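Local coordinates for ribulose-bisphosphate carboxylase (PDB 4NAS), which belongs to the RuBisCO large-chain family, with an N-terminal domain followed by a TIM-barrel domain, and carries bound calcium ions, at residues V120-V130 with G327-A335; A284-R293 with A315-A325. All coordinates share one frame; numbering follows the deposited sequence.

Interaction 1 of 2, residues V120-V130 with G327-A335; sequences VRQFPGPKFGV and GPHKPVLPA. With CA (calcium ion), chain L.
H329 meets V120 through a bent hydrogen bond: H329 NE2 donates to V120 O at 2.9 Å, with an N-H...O angle of 147°. The acceptor lies in the ring plane, but the nitrogen sits above the carbonyl plane rather than on a lone pair. V120 O is gripped twice, because F123 N reaches it from the opposite face and closes a type I turn. The V120 methyl CG1 also touches NE2. G125 CA lies over one face of the imidazole as a CH-pi contact, 4.0 Å from the centroid. H329 ND1 lies 3.1 Å from a water that also binds the calcium ion. The calcium takes P124 O directly at 2.4 Å and otherwise water. Two of these waters donate to F123 O and P126 O. A further water links K330 N to P126 O. R293 satisfies two carbonyls, H329 O through NH1 and K330 O through NE.

R121 lays its guanidinium face against P328 CB, while NE makes a salt bridge with D117. Farther on, V130 N donates to P331 O at 3.0 Å. V130 has CG1 anti to its backbone N (chi1 170°). This puts CG2 on the L333 side, 3.8 Å from L333 CG. Two loops thus pack together beside a hydrated calcium ion. One leads into helix 129-137, the other into parallel strand 333-337 of the TIM-barrel domain.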
# COMPACT_ATOMS: atom_id res chain seq x y z
N VAL B 120 8.38 -9.16 16.45
CA VAL B 120 7.68 -8.02 17.02
C VAL B 120 8.68 -7.01 17.56
O VAL B 120 8.57 -5.83 17.30
CB VAL B 120 6.70 -8.46 18.14
CG1 VAL B 120 6.05 -7.24 18.81
CG2 VAL B 120 5.64 -9.38 17.58
N ARG B 121 9.71 -7.48 18.26
CA ARG B 121 10.68 -6.54 18.85
C ARG B 121 11.62 -5.81 17.88
O ARG B 121 12.32 -4.89 18.27
CB ARG B 121 11.47 -7.19 19.99
CG ARG B 121 10.62 -7.48 21.21
CD ARG B 121 11.41 -8.25 22.26
NE ARG B 121 10.61 -8.55 23.45
CZ ARG B 121 10.67 -7.88 24.59
NH1 ARG B 121 9.92 -8.24 25.62
NH2 ARG B 121 11.50 -6.85 24.71
N GLN B 122 11.63 -6.19 16.61
CA GLN B 122 12.43 -5.46 15.63
C GLN B 122 11.67 -4.24 15.08
O GLN B 122 12.23 -3.43 14.34
CB GLN B 122 12.81 -6.39 14.48
CG GLN B 122 13.77 -7.50 14.85
CD GLN B 122 14.16 -8.30 13.63
OE1 GLN B 122 14.87 -7.80 12.76
NE2 GLN B 122 13.65 -9.52 13.52
N PHE B 123 10.40 -4.12 15.43
CA PHE B 123 9.61 -2.97 14.99
C PHE B 123 9.57 -1.94 16.14
O PHE B 123 9.69 -2.33 17.31
CB PHE B 123 8.21 -3.42 14.61
CG PHE B 123 8.15 -4.23 13.35
CD1 PHE B 123 8.38 -3.63 12.12
CD2 PHE B 123 7.84 -5.58 13.39
CE1 PHE B 123 8.31 -4.39 10.94
CE2 PHE B 123 7.76 -6.34 12.23
CZ PHE B 123 7.99 -5.74 11.00
N PRO B 124 9.41 -0.63 15.81
CA PRO B 124 9.55 0.39 16.86
C PRO B 124 8.42 0.42 17.89
O PRO B 124 8.69 0.67 19.05
CB PRO B 124 9.55 1.70 16.08
CG PRO B 124 8.79 1.38 14.83
CD PRO B 124 9.22 -0.01 14.49
N GLY B 125 7.16 0.21 17.49
CA GLY B 125 6.08 0.44 18.44
C GLY B 125 5.91 1.93 18.74
O GLY B 125 6.72 2.76 18.30
N PRO B 126 4.85 2.29 19.47
CA PRO B 126 4.54 3.71 19.71
C PRO B 126 5.63 4.36 20.57
O PRO B 126 6.17 3.70 21.46
CB PRO B 126 3.21 3.65 20.45
CG PRO B 126 2.59 2.33 20.00
CD PRO B 126 3.78 1.41 19.97
N LYS B 127 5.99 5.60 20.25
CA LYS B 127 6.95 6.35 21.05
C LYS B 127 6.27 6.77 22.35
O LYS B 127 6.89 6.77 23.42
CB LYS B 127 7.47 7.56 20.26
CG LYS B 127 8.67 8.27 20.93
CD LYS B 127 9.22 9.43 20.11
CE LYS B 127 10.09 8.98 18.92
NZ LYS B 127 9.47 9.19 17.55
N PHE B 128 4.98 7.13 22.27
CA PHE B 128 4.28 7.63 23.44
C PHE B 128 3.26 6.67 24.05
O PHE B 128 3.22 6.48 25.28
CB PHE B 128 3.61 8.97 23.12
CG PHE B 128 4.59 10.07 22.85
CD1 PHE B 128 5.12 10.81 23.89
CD2 PHE B 128 5.01 10.34 21.56
CE1 PHE B 128 6.04 11.82 23.65
CE2 PHE B 128 5.93 11.34 21.32
CZ PHE B 128 6.44 12.09 22.36
N GLY B 129 2.43 6.07 23.20
CA GLY B 129 1.32 5.25 23.66
C GLY B 129 0.26 6.01 24.44
O GLY B 129 0.29 7.24 24.49
N VAL B 130 -0.66 5.28 25.07
CA VAL B 130 -1.74 5.87 25.86
C VAL B 130 -1.18 6.81 26.93
O VAL B 130 -1.50 8.00 26.95
CB VAL B 130 -2.64 4.76 26.50
CG1 VAL B 130 -3.60 5.35 27.49
CG2 VAL B 130 -3.39 3.98 25.45
N GLY B 327 2.08 -6.61 25.68
CA GLY B 327 3.21 -7.02 24.87
C GLY B 327 4.42 -6.16 25.17
O GLY B 327 4.47 -5.51 26.20
N PRO B 328 5.38 -6.14 24.25
CA PRO B 328 6.62 -5.37 24.36
C PRO B 328 6.45 -3.92 23.94
O PRO B 328 7.29 -3.10 24.27
CB PRO B 328 7.54 -6.06 23.35
CG PRO B 328 6.83 -7.29 22.92
CD PRO B 328 5.39 -7.04 23.08
N HIS B 329 5.40 -3.62 23.19
CA HIS B 329 5.17 -2.23 22.77
C HIS B 329 4.07 -1.61 23.64
O HIS B 329 3.26 -2.32 24.22
CB HIS B 329 4.80 -2.17 21.29
CG HIS B 329 5.81 -2.81 20.40
ND1 HIS B 329 7.16 -2.57 20.51
CD2 HIS B 329 5.68 -3.72 19.40
CE1 HIS B 329 7.82 -3.29 19.62
NE2 HIS B 329 6.94 -4.00 18.93
N LYS B 330 4.08 -0.28 23.73
CA LYS B 330 3.03 0.48 24.39
C LYS B 330 1.69 0.30 23.67
O LYS B 330 1.64 0.11 22.45
CB LYS B 330 3.38 1.99 24.39
CG LYS B 330 4.67 2.37 25.15
CD LYS B 330 4.97 3.85 24.91
CE LYS B 330 5.93 4.44 25.93
NZ LYS B 330 7.27 3.87 25.76
N PRO B 331 0.58 0.40 24.43
CA PRO B 331 -0.78 0.35 23.88
C PRO B 331 -1.15 1.65 23.17
O PRO B 331 -0.59 2.72 23.44
CB PRO B 331 -1.64 0.14 25.12
CG PRO B 331 -0.88 0.81 26.19
CD PRO B 331 0.56 0.54 25.90
N VAL B 332 -2.12 1.55 22.27
CA VAL B 332 -2.48 2.64 21.39
C VAL B 332 -3.88 3.12 21.78
O VAL B 332 -4.71 2.32 22.17
CB VAL B 332 -2.51 2.17 19.93
CG1 VAL B 332 -2.92 3.31 18.98
CG2 VAL B 332 -1.16 1.57 19.55
N LEU B 333 -4.12 4.43 21.67
CA LEU B 333 -5.44 4.99 21.92
C LEU B 333 -6.33 4.81 20.69
O LEU B 333 -5.96 5.22 19.60
CB LEU B 333 -5.33 6.50 22.23
CG LEU B 333 -5.00 6.97 23.64
CD1 LEU B 333 -4.53 8.43 23.61
CD2 LEU B 333 -6.23 6.83 24.54
N PRO B 334 -7.49 4.18 20.86
CA PRO B 334 -8.44 4.08 19.75
C PRO B 334 -9.25 5.36 19.56
O PRO B 334 -9.74 5.98 20.54
CB PRO B 334 -9.35 2.92 20.16
CG PRO B 334 -9.25 2.87 21.65
CD PRO B 334 -7.88 3.36 22.02
N ALA B 335 -9.39 5.76 18.31
CA ALA B 335 -10.18 6.94 17.96
C ALA B 335 -11.23 6.57 16.91
O ALA B 335 -11.07 6.86 15.72
CB ALA B 335 -9.26 8.03 17.45
CA CA L . 10.45 0.85 20.64
O HOH W 1 11.17 -1.28 19.56
O HOH W 2 6.15 0.98 22.29
O HOH W 3 8.97 2.84 21.57
O HOH W 4 8.76 -0.37 22.01
O HOH W 5 11.59 -0.17 23.07
O HOH W 6 11.33 2.41 19.20

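Interaction 2 of 2, residues A284-R293 with A315-A325; sequences ADIVLGQLMR and ATDRLLQHLRA
This is a parallel helix-helix contact on the outside of the TIM-barrel domain, between helices 284-295 and 313-324, with strand 299-303 between them in sequence. The axes of the two segments run 5° apart and approach to 7.6 Å. Such close packing fits the small residue G289, which meets L319 and H322. D285 and L319 act as knobs into holes: D285 sits among A315, R318, L319 and H322, and L319 among A284, D285, L288 and G289. L319 CD1 reaches L288 CB at 3.6 Å. The inner leucines L288, L319 and L323 also rest on F302 of strand 299-303.

Polar contacts lie in the interface and at its C-terminal end. D285 has CG between its backbone N and carbonyl carbon (chi1 61°), which turns the carboxylate toward H322. H322 NE2 donates to D285 OD2 at 3.0 Å, on the anti side, with ring and carboxylate nearly coplanar. Q290 CB makes a CH-pi contact over the centre of the H322 ring, 3.7 Å from the centroid, and its amide stacks on the ring at 19°. The Q290 amide nitrogen bonds L113 O.

R293 reaches across to the C-terminal end of helix 313-324. R293 NH1 and R293 NH2 both grip A325 O, at 2.9 and 2.7 Å. R293 NH2 also donates to H322 O at 2.9 Å. L323 O lies over one guanidinium face without a hydrogen bond to it; its partner is V332 N. The D285 bond and the Q290 side chain over one face probably fix the rotation of the H322 ring. The arginine charge probably stabilises the carbonyls gathered at the helix end.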
# COMPACT_ATOMS: atom_id res chain seq x y z
N ALA B 284 -9.24 -5.99 8.14
CA ALA B 284 -9.11 -4.65 8.68
C ALA B 284 -8.39 -4.59 10.01
O ALA B 284 -7.70 -3.63 10.28
CB ALA B 284 -10.45 -3.95 8.77
N ASP B 285 -8.50 -5.62 10.85
CA ASP B 285 -7.83 -5.55 12.15
C ASP B 285 -6.31 -5.61 12.01
O ASP B 285 -5.56 -5.15 12.89
CB ASP B 285 -8.34 -6.62 13.11
CG ASP B 285 -8.09 -8.01 12.58
OD1 ASP B 285 -8.69 -8.35 11.54
OD2 ASP B 285 -7.29 -8.75 13.20
N ILE B 286 -5.84 -6.21 10.92
CA ILE B 286 -4.41 -6.30 10.68
C ILE B 286 -3.96 -4.93 10.17
O ILE B 286 -3.02 -4.33 10.69
CB ILE B 286 -4.07 -7.42 9.67
CG1 ILE B 286 -4.41 -8.80 10.24
CG2 ILE B 286 -2.57 -7.33 9.19
CD1 ILE B 286 -4.32 -9.93 9.19
N VAL B 287 -4.68 -4.43 9.17
CA VAL B 287 -4.31 -3.18 8.49
C VAL B 287 -4.37 -1.96 9.43
O VAL B 287 -3.45 -1.13 9.47
CB VAL B 287 -5.24 -2.92 7.28
CG1 VAL B 287 -4.92 -1.58 6.62
CG2 VAL B 287 -5.14 -4.06 6.25
N LEU B 288 -5.45 -1.87 10.20
CA LEU B 288 -5.67 -0.72 11.08
C LEU B 288 -5.30 -0.98 12.52
O LEU B 288 -5.35 -0.07 13.35
CB LEU B 288 -7.14 -0.28 11.00
CG LEU B 288 -7.56 0.14 9.60
CD1 LEU B 288 -9.05 0.46 9.54
CD2 LEU B 288 -6.73 1.34 9.14
N GLY B 289 -4.92 -2.21 12.86
CA GLY B 289 -4.70 -2.50 14.26
C GLY B 289 -3.30 -2.99 14.57
O GLY B 289 -2.46 -2.26 15.11
N GLN B 290 -3.08 -4.24 14.21
CA GLN B 290 -1.80 -4.91 14.41
C GLN B 290 -0.64 -4.14 13.80
O GLN B 290 0.34 -3.83 14.47
CB GLN B 290 -1.88 -6.31 13.82
CG GLN B 290 -0.68 -7.22 14.15
CD GLN B 290 -0.96 -8.67 13.76
OE1 GLN B 290 -1.68 -8.94 12.81
NE2 GLN B 290 -0.37 -9.61 14.50
N LEU B 291 -0.72 -3.87 12.51
CA LEU B 291 0.34 -3.18 11.78
C LEU B 291 0.56 -1.73 12.24
O LEU B 291 1.70 -1.25 12.28
CB LEU B 291 0.01 -3.18 10.29
CG LEU B 291 -0.01 -4.56 9.64
CD1 LEU B 291 -0.07 -4.45 8.12
CD2 LEU B 291 1.20 -5.34 10.06
N MSE B 292 -0.53 -1.04 12.57
CA MSE B 292 -0.45 0.33 13.08
C MSE B 292 0.32 0.44 14.38
O MSE B 292 1.15 1.34 14.55
CB MSE B 292 -1.85 0.90 13.28
CG MSE B 292 -2.61 1.17 12.02
SE MSE B 292 -1.66 2.43 10.89
CE MSE B 292 -3.08 2.71 9.63
N ARG B 293 0.04 -0.45 15.33
CA ARG B 293 0.76 -0.45 16.61
C ARG B 293 2.25 -0.74 16.38
O ARG B 293 3.14 -0.10 16.96
CB ARG B 293 0.12 -1.44 17.60
CG ARG B 293 0.81 -1.51 18.95
CD ARG B 293 0.01 -2.41 19.90
NE ARG B 293 0.49 -2.34 21.27
CZ ARG B 293 0.03 -3.10 22.26
NH1 ARG B 293 0.53 -2.97 23.49
NH2 ARG B 293 -0.91 -4.00 22.02
N ALA B 315 -14.10 -8.00 13.37
CA ALA B 315 -12.88 -7.25 13.05
C ALA B 315 -12.64 -6.13 14.06
O ALA B 315 -11.51 -5.89 14.49
CB ALA B 315 -12.92 -6.73 11.64
N THR B 316 -13.72 -5.46 14.48
CA THR B 316 -13.60 -4.31 15.39
C THR B 316 -13.06 -4.70 16.76
O THR B 316 -12.21 -4.01 17.32
CB THR B 316 -14.92 -3.56 15.56
OG1 THR B 316 -15.42 -3.20 14.26
CG2 THR B 316 -14.70 -2.29 16.38
N ASP B 317 -13.53 -5.83 17.28
CA ASP B 317 -13.00 -6.38 18.53
C ASP B 317 -11.53 -6.79 18.39
O ASP B 317 -10.73 -6.50 19.28
CB ASP B 317 -13.80 -7.61 18.98
CG ASP B 317 -15.21 -7.26 19.41
OD1 ASP B 317 -15.51 -6.07 19.67
OD2 ASP B 317 -16.01 -8.21 19.50
N ARG B 318 -11.19 -7.46 17.30
CA ARG B 318 -9.80 -7.90 17.09
C ARG B 318 -8.85 -6.71 16.95
O ARG B 318 -7.69 -6.76 17.38
CB ARG B 318 -9.69 -8.74 15.83
CG ARG B 318 -10.30 -10.13 15.98
CD ARG B 318 -10.17 -10.94 14.66
NE ARG B 318 -10.82 -12.24 14.80
CZ ARG B 318 -11.28 -12.98 13.79
NH1 ARG B 318 -11.17 -12.56 12.53
NH2 ARG B 318 -11.86 -14.14 14.03
N LEU B 319 -9.36 -5.67 16.30
CA LEU B 319 -8.65 -4.41 16.13
C LEU B 319 -8.29 -3.84 17.49
O LEU B 319 -7.12 -3.56 17.75
CB LEU B 319 -9.46 -3.41 15.28
CG LEU B 319 -8.66 -2.22 14.70
CD1 LEU B 319 -9.34 -1.61 13.50
CD2 LEU B 319 -8.38 -1.15 15.76
N LEU B 320 -9.30 -3.66 18.36
CA LEU B 320 -9.05 -3.10 19.68
C LEU B 320 -8.05 -3.94 20.48
O LEU B 320 -7.14 -3.40 21.12
CB LEU B 320 -10.36 -2.94 20.48
CG LEU B 320 -10.17 -2.18 21.81
CD1 LEU B 320 -9.71 -0.75 21.56
CD2 LEU B 320 -11.44 -2.19 22.66
N GLN B 321 -8.23 -5.25 20.43
CA GLN B 321 -7.31 -6.13 21.13
C GLN B 321 -5.87 -5.97 20.57
O GLN B 321 -4.90 -6.09 21.32
CB GLN B 321 -7.81 -7.58 21.04
CG GLN B 321 -7.07 -8.54 21.96
CD GLN B 321 -7.25 -8.21 23.44
OE1 GLN B 321 -8.16 -7.47 23.82
NE2 GLN B 321 -6.37 -8.76 24.27
N HIS B 322 -5.74 -5.69 19.28
CA HIS B 322 -4.39 -5.45 18.74
C HIS B 322 -3.78 -4.19 19.35
O HIS B 322 -2.60 -4.16 19.70
CB HIS B 322 -4.40 -5.31 17.21
CG HIS B 322 -4.52 -6.61 16.48
ND1 HIS B 322 -3.72 -7.70 16.75
CD2 HIS B 322 -5.32 -6.98 15.46
CE1 HIS B 322 -4.05 -8.70 15.95
NE2 HIS B 322 -5.01 -8.28 15.14
N LEU B 323 -4.59 -3.16 19.48
CA LEU B 323 -4.13 -1.90 20.03
C LEU B 323 -3.80 -1.99 21.51
O LEU B 323 -2.95 -1.25 21.99
CB LEU B 323 -5.19 -0.80 19.81
CG LEU B 323 -5.64 -0.49 18.38
CD1 LEU B 323 -6.67 0.63 18.39
CD2 LEU B 323 -4.45 -0.09 17.52
N ARG B 324 -4.46 -2.90 22.24
CA ARG B 324 -4.37 -2.92 23.71
C ARG B 324 -3.65 -4.10 24.33
O ARG B 324 -3.24 -4.03 25.48
CB ARG B 324 -5.76 -2.86 24.32
CG ARG B 324 -6.46 -1.55 24.02
CD ARG B 324 -7.72 -1.42 24.86
NE ARG B 324 -8.20 -0.06 24.80
CZ ARG B 324 -9.36 0.33 25.30
NH1 ARG B 324 -10.15 -0.54 25.91
NH2 ARG B 324 -9.72 1.61 25.21
N ALA B 325 -3.50 -5.19 23.57
CA ALA B 325 -2.91 -6.43 24.10
C ALA B 325 -1.55 -6.23 24.76
O ALA B 325 -0.70 -5.49 24.27
CB ALA B 325 -2.81 -7.49 23.02
O HOH W 7 -9.15 -10.82 11.15

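In the fold
From the N terminus, the chain runs through most of the mixed sheet and reaches residues 120-130, which lead into helix 129-137. It then runs through much of the barrel domain to helix 284-295. Strand 299-303 follows, and helix 313-324 returns beside helix 284-295. Interaction 2 closes this short loop of 21 residues. The chain next turns into residues 327-335, and interaction 1 closes a loop of 196 residues that contains all of interaction 2. The two do not cross. They touch where R293 NH1 meets H329 O and where V332 N meets L323 O. Together they tie the loop before helix 129-137, two outer helices and strand 333-337.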